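Local coordinates for p-47 protein (Clostridium botulinum E1 str. 'BoNT E Beluga', PDB 5WIX) that is of unknown function but has a TULIP-type fold resembling bactericidal/permeability-increasing protein, and so may bind lipids, at residues L176-N181 with M185-F190. Residues are numbered along the deposited sequence; the frame is centred on the assembly and turned at random.
Sequences LNVTSN and MNPKQF
Asn-186 reaches across the loop with its side-chain amide and meets the backbone of Ser-180, the polar half of a contact between two pieces of chain only four residues apart. Its OD1 accepts the backbone N-H of Ser-180, the N to OD1 distance being 2.9 Å. The N-H points almost straight at the oxygen, at 166°, yet the nitrogen stands 32° out of the carbonyl plane. The Ser-180 hydroxyl reaches the same oxygen: OG lies 2.7 Å from OD1 and is hydrogen-bonded to Asp-405 OD2. Asparagine suits this place because its short amide brings a carbonyl oxygen within reach of the Ser-180 N-H in the loop after strand 174-177.

The apolar half runs alongside. Leu-176, near the end of strand 174-177, splits its two methyls between partners: CD2 packs against Pro-187 CG, 3.9 Å away, as the two side chains pass in opposite directions, while CD1 sits over one face of the Phe-190 ring. That CH-pi contact puts CD1 4.2 Å from the ring centroid, offset toward the rim. A chi1 of 57° swings the Phe-190 ring to the side of Leu-176, and chi2 near 90° sets its plane; Phe-111 packs edge-to-face with the same ring. Both Val-178 methyls lie against the Pro-187 carbonyl oxygen, CG1 3.5 Å from Pro-187 O, and CG2 also touches the ring, 4.2 Å from Pro-187 CG. Proline's compact, rigid ring gives both branched residues a firm surface.

Strand 174-177 belongs to one antiparallel sheet and 187-195 is an outermost strand of another, with a classic bulge at Lys-188 and Gln-189 opposite Ser-209. Where the sheets are linked, one directional N-H...O bond fixes the amide of Asn-186, while the apolar contacts of Leu-176, Val-178, Pro-187 and Phe-190 are looser and non-directional.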
ATOM      1  N   LEU A 176      -3.235  -9.493   9.416  1.00 86.93           N
ATOM      2  CA  LEU A 176      -3.871  -9.007   8.212  1.00 88.20           C
ATOM      3  C   LEU A 176      -5.388  -9.055   8.372  1.00118.67           C
ATOM      4  O   LEU A 176      -5.958 -10.105   8.681  1.00127.92           O
ATOM      5  CB  LEU A 176      -3.434  -9.812   7.003  1.00 78.65           C
ATOM      6  CG  LEU A 176      -3.937  -9.198   5.700  1.00 90.34           C
ATOM      7  CD1 LEU A 176      -2.952  -9.423   4.566  1.00 97.09           C
ATOM      8  CD2 LEU A 176      -5.323  -9.728   5.349  1.00102.25           C
ATOM      9  N   ASN A 177      -6.022  -7.906   8.143  1.00123.79           N
ATOM     10  CA  ASN A 177      -7.439  -7.705   8.414  1.00121.39           C
ATOM     11  C   ASN A 177      -8.272  -7.621   7.138  1.00114.74           C
ATOM     12  O   ASN A 177      -8.317  -6.570   6.499  1.00121.56           O
ATOM     13  CB  ASN A 177      -7.611  -6.416   9.233  1.00121.97           C
ATOM     14  CG  ASN A 177      -8.870  -6.405  10.076  1.00124.86           C
ATOM     15  OD1 ASN A 177      -9.840  -7.107   9.793  1.00122.59           O
ATOM     16  ND2 ASN A 177      -8.860  -5.590  11.122  1.00131.99           N
ATOM     17  N   VAL A 178      -8.918  -8.714   6.743  1.00109.29           N
ATOM     18  CA  VAL A 178      -9.994  -8.579   5.766  1.00122.27           C
ATOM     19  C   VAL A 178     -11.192  -8.070   6.554  1.00127.43           C
ATOM     20  O   VAL A 178     -11.249  -8.249   7.771  1.00139.91           O
ATOM     21  CB  VAL A 178     -10.353  -9.894   5.041  1.00120.27           C
ATOM     22  CG1 VAL A 178     -11.286  -9.604   3.846  1.00113.77           C
ATOM     23  CG2 VAL A 178      -9.095 -10.626   4.592  1.00 92.99           C
ATOM     24  N   THR A 179     -12.135  -7.432   5.874  1.00122.65           N
ATOM     25  CA  THR A 179     -13.324  -6.879   6.522  1.00134.95           C
ATOM     26  C   THR A 179     -12.948  -5.838   7.589  1.00128.46           C
ATOM     27  O   THR A 179     -13.303  -5.963   8.766  1.00125.88           O
ATOM     28  CB  THR A 179     -14.215  -7.993   7.149  1.00142.89           C
ATOM     29  OG1 THR A 179     -13.567  -8.559   8.296  1.00147.88           O
ATOM     30  CG2 THR A 179     -14.499  -9.096   6.126  1.00139.00           C
ATOM     31  N   SER A 180     -12.219  -4.814   7.152  1.00120.46           N
ATOM     32  CA  SER A 180     -11.922  -3.642   7.968  1.00113.55           C
ATOM     33  C   SER A 180     -12.963  -2.545   7.723  1.00115.95           C
ATOM     34  O   SER A 180     -13.783  -2.648   6.808  1.00106.60           O
ATOM     35  CB  SER A 180     -10.530  -3.116   7.648  1.00108.04           C
ATOM     36  OG  SER A 180     -10.483  -2.653   6.309  1.00 97.62           O
ATOM     37  N   ASN A 181     -12.928  -1.489   8.527  1.00120.36           N
ATOM     38  CA  ASN A 181     -13.905  -0.419   8.366  1.00126.24           C
ATOM     39  C   ASN A 181     -13.721   0.322   7.045  1.00115.31           C
ATOM     40  O   ASN A 181     -14.653   0.969   6.555  1.00124.90           O
ATOM     41  CB  ASN A 181     -13.830   0.565   9.535  1.00132.66           C
ATOM     42  CG  ASN A 181     -14.397  -0.009  10.820  1.00139.89           C
ATOM     43  OD1 ASN A 181     -15.587   0.130  11.102  1.00151.17           O
ATOM     44  ND2 ASN A 181     -13.547  -0.651  11.608  1.00138.46           N
ATOM     45  N   MET A 185     -10.089  -1.013   0.723  1.00 92.19           N
ATOM     46  CA  MET A 185      -8.754  -1.529   0.990  1.00 99.22           C
ATOM     47  C   MET A 185      -8.766  -3.019   1.278  1.00105.52           C
ATOM     48  O   MET A 185      -7.712  -3.654   1.293  1.00110.84           O
ATOM     49  CB  MET A 185      -8.109  -0.812   2.175  1.00 93.86           C
ATOM     50  CG  MET A 185      -7.239   0.363   1.814  1.00 78.21           C
ATOM     51  SD  MET A 185      -6.470   1.047   3.294  1.00 81.67           S
ATOM     52  CE  MET A 185      -5.011   0.016   3.423  1.00105.53           C
ATOM     53  N   ASN A 186      -9.950  -3.569   1.529  1.00100.35           N
ATOM     54  CA  ASN A 186     -10.055  -4.977   1.892  1.00 94.63           C
ATOM     55  C   ASN A 186      -9.548  -5.882   0.779  1.00 95.27           C
ATOM     56  O   ASN A 186      -9.968  -5.761  -0.369  1.00 94.10           O
ATOM     57  CB  ASN A 186     -11.495  -5.334   2.253  1.00106.66           C
ATOM     58  CG  ASN A 186     -11.942  -4.694   3.553  1.00110.50           C
ATOM     59  OD1 ASN A 186     -11.130  -4.466   4.458  1.00 96.93           O
ATOM     60  ND2 ASN A 186     -13.239  -4.392   3.653  1.00104.48           N
ATOM     61  N   PRO A 187      -8.606  -6.775   1.119  1.00 99.70           N
ATOM     62  CA  PRO A 187      -7.970  -7.721   0.195  1.00 81.57           C
ATOM     63  C   PRO A 187      -8.750  -9.005  -0.009  1.00 91.10           C
ATOM     64  O   PRO A 187      -9.280  -9.541   0.962  1.00114.93           O
ATOM     65  CB  PRO A 187      -6.647  -8.033   0.883  1.00 80.64           C
ATOM     66  CG  PRO A 187      -6.921  -7.836   2.328  1.00 80.54           C
ATOM     67  CD  PRO A 187      -7.930  -6.746   2.432  1.00 97.31           C
ATOM     68  N   LYS A 188      -8.792  -9.502  -1.243  1.00 85.71           N
ATOM     69  CA  LYS A 188      -9.404 -10.802  -1.534  1.00 97.71           C
ATOM     70  C   LYS A 188      -8.327 -11.865  -1.675  1.00109.85           C
ATOM     71  O   LYS A 188      -8.345 -12.886  -0.990  1.00103.41           O
ATOM     72  CB  LYS A 188     -10.247 -10.744  -2.808  1.00109.14           C
ATOM     73  N   GLN A 189      -7.395 -11.617  -2.585  1.00113.61           N
ATOM     74  CA  GLN A 189      -6.238 -12.474  -2.719  1.00116.71           C
ATOM     75  C   GLN A 189      -4.991 -11.687  -2.351  1.00117.17           C
ATOM     76  O   GLN A 189      -4.968 -10.466  -2.498  1.00112.23           O
ATOM     77  CB  GLN A 189      -6.149 -13.034  -4.131  1.00119.42           C
ATOM     78  CG  GLN A 189      -7.177 -14.101  -4.397  1.00128.48           C
ATOM     79  CD  GLN A 189      -7.739 -14.011  -5.786  1.00144.37           C
ATOM     80  OE1 GLN A 189      -7.856 -12.921  -6.355  1.00140.46           O
ATOM     81  NE2 GLN A 189      -8.100 -15.158  -6.348  1.00160.91           N
ATOM     82  N   PHE A 190      -3.968 -12.391  -1.870  1.00116.32           N
ATOM     83  CA  PHE A 190      -2.754 -11.762  -1.347  1.00108.24           C
ATOM     84  C   PHE A 190      -1.678 -12.805  -0.994  1.00115.11           C
ATOM     85  O   PHE A 190      -2.012 -13.926  -0.604  1.00127.87           O
ATOM     86  CB  PHE A 190      -3.092 -10.929  -0.114  1.00 90.55           C
ATOM     87  CG  PHE A 190      -3.760 -11.714   0.970  1.00101.06           C
ATOM     88  CD1 PHE A 190      -3.014 -12.344   1.947  1.00113.58           C
ATOM     89  CD2 PHE A 190      -5.136 -11.830   1.009  1.00114.30           C
ATOM     90  CE1 PHE A 190      -3.625 -13.079   2.944  1.00127.43           C
ATOM     91  CE2 PHE A 190      -5.756 -12.563   2.006  1.00127.15           C
ATOM     92  CZ  PHE A 190      -4.999 -13.190   2.973  1.00130.83           C
TER